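Local coordinates for glutamine aminotransferase class-II domain protein (Ruegeria pomeroyi, PDB 3MDN), which probably acts as a class-II glutamine amidotransferase, an Ntn-type domain that would release ammonia from glutamine, though its acceptor substrate is not established, at residues D[100-111]-D[138-149]. Residues are numbered along the deposited sequence; the frame is centred on the assembly and turned at random.
Sequences NCHPFAARRWCF and YRKGSTDSEVLF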
loop_
_atom_site.group_PDB
_atom_site.type_symbol
_atom_site.label_atom_id
_atom_site.label_comp_id
_atom_site.label_asym_id
_atom_site.label_seq_id
_atom_site.Cartn_x
_atom_site.Cartn_y
_atom_site.Cartn_z
ATOM N N ASN D 100 0.821 -13.743 -2.663
ATOM C CA ASN D 100 -0.279 -14.718 -2.678
ATOM C C ASN D 100 -1.464 -14.304 -3.608
ATOM O O ASN D 100 -2.580 -14.865 -3.522
ATOM C CB ASN D 100 -0.779 -14.963 -1.233
ATOM C CG ASN D 100 0.225 -15.769 -0.352
ATOM O OD1 ASN D 100 -0.095 -16.114 0.791
ATOM N ND2 ASN D 100 1.417 -16.065 -0.878
ATOM N N CYS D 101 -1.219 -13.335 -4.497
ATOM C CA CYS D 101 -2.235 -12.884 -5.467
ATOM C C CYS D 101 -2.003 -13.477 -6.858
ATOM O O CYS D 101 -0.863 -13.643 -7.278
ATOM C CB CYS D 101 -2.260 -11.345 -5.565
ATOM S SG CYS D 101 -2.880 -10.494 -4.081
ATOM N N HIS D 102 -3.074 -13.792 -7.579
ATOM C CA HIS D 102 -2.908 -14.269 -8.957
ATOM C C HIS D 102 -2.972 -13.032 -9.840
ATOM O O HIS D 102 -3.298 -11.949 -9.362
ATOM C CB HIS D 102 -4.002 -15.224 -9.345
ATOM C CG HIS D 102 -4.200 -16.379 -8.409
ATOM N ND1 HIS D 102 -4.278 -16.237 -7.033
ATOM C CD2 HIS D 102 -4.399 -17.690 -8.663
ATOM C CE1 HIS D 102 -4.499 -17.416 -6.481
ATOM N NE2 HIS D 102 -4.598 -18.310 -7.450
ATOM N N PRO D 103 -2.576 -13.145 -11.104
ATOM C CA PRO D 103 -1.900 -14.262 -11.725
ATOM C C PRO D 103 -0.476 -14.413 -11.200
ATOM O O PRO D 103 0.018 -13.533 -10.481
ATOM C CB PRO D 103 -1.869 -13.873 -13.207
ATOM C CG PRO D 103 -2.874 -12.775 -13.342
ATOM C CD PRO D 103 -2.787 -12.048 -12.058
ATOM N N PHE D 104 0.109 -15.565 -11.509
ATOM C CA PHE D 104 1.516 -15.879 -11.344
ATOM C C PHE D 104 2.159 -15.900 -12.743
ATOM O O PHE D 104 1.484 -16.071 -13.746
ATOM C CB PHE D 104 1.669 -17.233 -10.642
ATOM C CG PHE D 104 1.018 -17.275 -9.263
ATOM C CD1 PHE D 104 1.675 -16.730 -8.154
ATOM C CD2 PHE D 104 -0.266 -17.808 -9.088
ATOM C CE1 PHE D 104 1.084 -16.748 -6.888
ATOM C CE2 PHE D 104 -0.858 -17.838 -7.835
ATOM C CZ PHE D 104 -0.175 -17.303 -6.728
ATOM N N ALA D 105 3.458 -15.654 -12.820
ATOM C CA ALA D 105 4.110 -15.612 -14.124
ATOM C C ALA D 105 5.513 -16.118 -13.948
ATOM O O ALA D 105 6.148 -15.854 -12.926
ATOM C CB ALA D 105 4.145 -14.161 -14.665
ATOM N N ALA D 106 6.000 -16.840 -14.943
ATOM C CA ALA D 106 7.394 -17.251 -14.959
ATOM C C ALA D 106 7.730 -17.493 -16.423
ATOM O O ALA D 106 6.977 -18.176 -17.118
ATOM C CB ALA D 106 7.601 -18.506 -14.113
ATOM N N ARG D 107 8.828 -16.898 -16.889
ATOM C CA ARG D 107 9.196 -16.944 -18.303
ATOM C C ARG D 107 8.072 -16.401 -19.203
ATOM O O ARG D 107 7.565 -15.324 -18.942
ATOM C CB ARG D 107 9.560 -18.377 -18.688
ATOM C CG ARG D 107 10.763 -18.863 -17.913
ATOM C CD ARG D 107 11.029 -20.321 -18.176
ATOM N NE ARG D 107 12.134 -20.742 -17.318
ATOM C CZ ARG D 107 12.684 -21.945 -17.345
ATOM N NH1 ARG D 107 12.221 -22.863 -18.203
ATOM N NH2 ARG D 107 13.689 -22.225 -16.520
ATOM N N ARG D 108 7.674 -17.142 -20.242
ATOM C CA ARG D 108 6.591 -16.688 -21.147
ATOM C C ARG D 108 5.151 -16.916 -20.625
ATOM O O ARG D 108 4.169 -16.412 -21.233
ATOM C CB ARG D 108 6.694 -17.350 -22.546
ATOM C CG ARG D 108 7.960 -17.054 -23.388
ATOM C CD ARG D 108 7.941 -17.868 -24.726
ATOM N NE ARG D 108 6.603 -17.817 -25.336
ATOM C CZ ARG D 108 6.192 -18.526 -26.394
ATOM N NH1 ARG D 108 7.015 -19.376 -27.008
ATOM N NH2 ARG D 108 4.945 -18.381 -26.840
ATOM N N TRP D 109 5.026 -17.672 -19.531
ATOM C CA TRP D 109 3.729 -18.217 -19.089
ATOM C C TRP D 109 3.127 -17.450 -17.911
ATOM O O TRP D 109 3.868 -16.911 -17.083
ATOM C CB TRP D 109 3.887 -19.678 -18.670
ATOM C CG TRP D 109 4.146 -20.582 -19.813
ATOM C CD1 TRP D 109 5.338 -20.820 -20.433
ATOM C CD2 TRP D 109 3.164 -21.376 -20.501
ATOM N NE1 TRP D 109 5.163 -21.739 -21.468
ATOM C CE2 TRP D 109 3.835 -22.086 -21.529
ATOM C CE3 TRP D 109 1.786 -21.526 -20.364
ATOM C CZ2 TRP D 109 3.172 -22.949 -22.397
ATOM C CZ3 TRP D 109 1.119 -22.384 -21.224
ATOM C CH2 TRP D 109 1.817 -23.092 -22.236
ATOM N N CYS D 110 1.800 -17.383 -17.862
ATOM C CA CYS D 110 1.124 -16.844 -16.691
ATOM C C CYS D 110 -0.044 -17.724 -16.390
ATOM O O CYS D 110 -0.435 -18.525 -17.233
ATOM C CB CYS D 110 0.673 -15.394 -16.892
ATOM S SG CYS D 110 -0.400 -15.111 -18.307
ATOM N N PHE D 111 -0.623 -17.576 -15.207
ATOM C CA PHE D 111 -1.494 -18.614 -14.681
ATOM C C PHE D 111 -2.307 -18.062 -13.522
ATOM O O PHE D 111 -1.797 -17.308 -12.711
ATOM C CB PHE D 111 -0.587 -19.761 -14.205
ATOM C CG PHE D 111 -1.316 -20.953 -13.641
ATOM C CD1 PHE D 111 -1.708 -20.976 -12.312
ATOM C CD2 PHE D 111 -1.567 -22.061 -14.437
ATOM C CE1 PHE D 111 -2.362 -22.072 -11.790
ATOM C CE2 PHE D 111 -2.220 -23.171 -13.930
ATOM C CZ PHE D 111 -2.625 -23.174 -12.604
ATOM N N TYR D 138 11.112 -19.517 -8.625
ATOM C CA TYR D 138 9.854 -18.794 -8.809
ATOM C C TYR D 138 8.865 -18.951 -7.627
ATOM O O TYR D 138 7.789 -18.355 -7.644
ATOM C CB TYR D 138 9.172 -19.241 -10.114
ATOM C CG TYR D 138 10.058 -19.040 -11.326
ATOM C CD1 TYR D 138 10.635 -20.116 -11.981
ATOM C CD2 TYR D 138 10.348 -17.756 -11.796
ATOM C CE1 TYR D 138 11.471 -19.917 -13.094
ATOM C CE2 TYR D 138 11.181 -17.555 -12.896
ATOM C CZ TYR D 138 11.726 -18.637 -13.546
ATOM O OH TYR D 138 12.568 -18.444 -14.627
ATOM N N ARG D 139 9.201 -19.768 -6.630
ATOM C CA ARG D 139 8.277 -19.998 -5.523
ATOM C C ARG D 139 8.456 -18.843 -4.533
ATOM O O ARG D 139 9.426 -18.813 -3.809
ATOM C CB ARG D 139 8.514 -21.382 -4.887
ATOM C CG ARG D 139 7.735 -21.713 -3.579
ATOM C CD ARG D 139 6.242 -21.514 -3.716
ATOM N NE ARG D 139 5.504 -22.252 -2.693
ATOM C CZ ARG D 139 4.205 -22.123 -2.453
ATOM N NH1 ARG D 139 3.472 -21.239 -3.138
ATOM N NH2 ARG D 139 3.634 -22.863 -1.505
ATOM N N LYS D 140 7.531 -17.876 -4.558
ATOM C CA LYS D 140 7.695 -16.619 -3.778
ATOM C C LYS D 140 6.750 -16.508 -2.593
ATOM O O LYS D 140 7.026 -15.796 -1.663
ATOM C CB LYS D 140 7.523 -15.388 -4.681
ATOM C CG LYS D 140 8.538 -15.309 -5.824
ATOM C CD LYS D 140 9.940 -15.323 -5.227
ATOM C CE LYS D 140 10.977 -14.911 -6.255
ATOM N NZ LYS D 140 12.351 -15.070 -5.709
ATOM N N GLY D 141 5.622 -17.200 -2.631
ATOM C CA GLY D 141 4.679 -17.133 -1.514
ATOM C C GLY D 141 4.355 -18.518 -0.996
ATOM O O GLY D 141 5.169 -19.452 -1.105
ATOM N N SER D 142 3.163 -18.667 -0.434
ATOM C CA SER D 142 2.838 -19.910 0.208
ATOM C C SER D 142 1.509 -20.505 -0.253
ATOM O O SER D 142 0.995 -21.410 0.397
ATOM C CB SER D 142 2.885 -19.758 1.734
ATOM O OG SER D 142 1.766 -19.033 2.202
ATOM N N THR D 143 0.957 -20.043 -1.373
ATOM C CA THR D 143 -0.314 -20.611 -1.828
ATOM C C THR D 143 -0.227 -21.955 -2.572
ATOM O O THR D 143 0.815 -22.307 -3.163
ATOM C CB THR D 143 -1.135 -19.639 -2.736
ATOM O OG1 THR D 143 -0.520 -19.521 -4.034
ATOM C CG2 THR D 143 -1.334 -18.291 -2.065
ATOM N N ASP D 144 -1.355 -22.660 -2.584
ATOM C CA ASP D 144 -1.521 -23.876 -3.392
ATOM C C ASP D 144 -1.587 -23.570 -4.864
ATOM O O ASP D 144 -1.096 -24.335 -5.673
ATOM C CB ASP D 144 -2.729 -24.687 -2.962
ATOM C CG ASP D 144 -4.021 -23.855 -2.875
ATOM O OD1 ASP D 144 -4.107 -22.747 -3.446
ATOM O OD2 ASP D 144 -4.982 -24.333 -2.232
ATOM N N SER D 145 -2.189 -22.440 -5.212
ATOM C CA SER D 145 -2.252 -22.015 -6.608
ATOM C C SER D 145 -0.871 -21.906 -7.225
ATOM O O SER D 145 -0.666 -22.320 -8.358
ATOM C CB SER D 145 -2.951 -20.660 -6.711
ATOM O OG SER D 145 -4.260 -20.755 -6.183
ATOM N N GLU D 146 0.066 -21.326 -6.479
ATOM C CA GLU D 146 1.416 -21.079 -6.987
ATOM C C GLU D 146 2.162 -22.394 -7.148
ATOM O O GLU D 146 2.833 -22.608 -8.142
ATOM C CB GLU D 146 2.171 -20.096 -6.103
ATOM C CG GLU D 146 3.513 -19.668 -6.699
ATOM C CD GLU D 146 4.306 -18.725 -5.842
ATOM O OE1 GLU D 146 4.261 -18.837 -4.582
ATOM O OE2 GLU D 146 5.037 -17.892 -6.445
ATOM N N VAL D 147 2.000 -23.292 -6.184
ATOM C CA VAL D 147 2.466 -24.665 -6.360
ATOM C C VAL D 147 1.934 -25.342 -7.632
ATOM O O VAL D 147 2.714 -25.872 -8.425
ATOM C CB VAL D 147 2.120 -25.558 -5.148
ATOM C CG1 VAL D 147 2.807 -26.941 -5.297
ATOM C CG2 VAL D 147 2.623 -24.912 -3.897
ATOM N N LEU D 148 0.622 -25.311 -7.840
ATOM C CA LEU D 148 0.046 -25.962 -8.993
ATOM C C LEU D 148 0.757 -25.464 -10.277
ATOM O O LEU D 148 1.078 -26.239 -11.186
ATOM C CB LEU D 148 -1.452 -25.660 -9.059
ATOM C CG LEU D 148 -2.529 -26.701 -9.425
ATOM C CD1 LEU D 148 -3.666 -25.998 -10.133
ATOM C CD2 LEU D 148 -2.025 -27.887 -10.262
ATOM N N PHE D 149 0.973 -24.161 -10.358
ATOM C CA PHE D 149 1.599 -23.564 -11.545
ATOM C C PHE D 149 3.035 -24.048 -11.704
ATOM O O PHE D 149 3.444 -24.468 -12.769
ATOM C CB PHE D 149 1.586 -22.042 -11.433
ATOM C CG PHE D 149 2.318 -21.314 -12.547
ATOM C CD1 PHE D 149 2.166 -21.673 -13.879
ATOM C CD2 PHE D 149 3.096 -20.196 -12.244
ATOM C CE1 PHE D 149 2.807 -20.939 -14.897
ATOM C CE2 PHE D 149 3.760 -19.478 -13.252
ATOM C CZ PHE D 149 3.605 -19.850 -14.569
#
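Y138 takes A106 CB over the centre of its ring, 3.7 Å from the centroid; the R107 and Y138 side chains cross at about a right angle, the hydroxyl at the guanidinium edge, and R107 forms salt bridges with E158 and E134. E146 OE1 takes G141 N on its syn lone pair and R139 NH1, in a salt bridge, on its anti side, while E146 OE2 accepts from K140 N at 3.1 Å. T143 begins the helix as its N-cap: OG1 accepts from E146 N (3.1 Å), and CG2 rests against N100 CG. S145 OG lies at the H102 ring edge, 2.8 Å from NE2, a doubtful hydrogen bond as OG is crowded and D144 OD1 competes for its proton; S145 CB meets F104 CE2. E146 CB lies over one F104 face, 3.8 Å from the centroid, with the C101 carbonyl on the opposite face. With an alanine here the CB contact would stay, but K140 N and G141 N would probably lose their acceptor and R139 one of its two carboxylates, D128 remaining. F149, CG anti to the backbone N (chi1 175°), lies against the hairpin: CD1 meets F111 CB at 3.4 Å, CD2 F104 CB. The two rings are nearly parallel (16°) but slid apart, each taking the other's CB over a face. Helix 144-154 packs on the 104-106/109-114 hairpin, consistent with the αββα sandwich of Ntn-type glutamine amidotransferases.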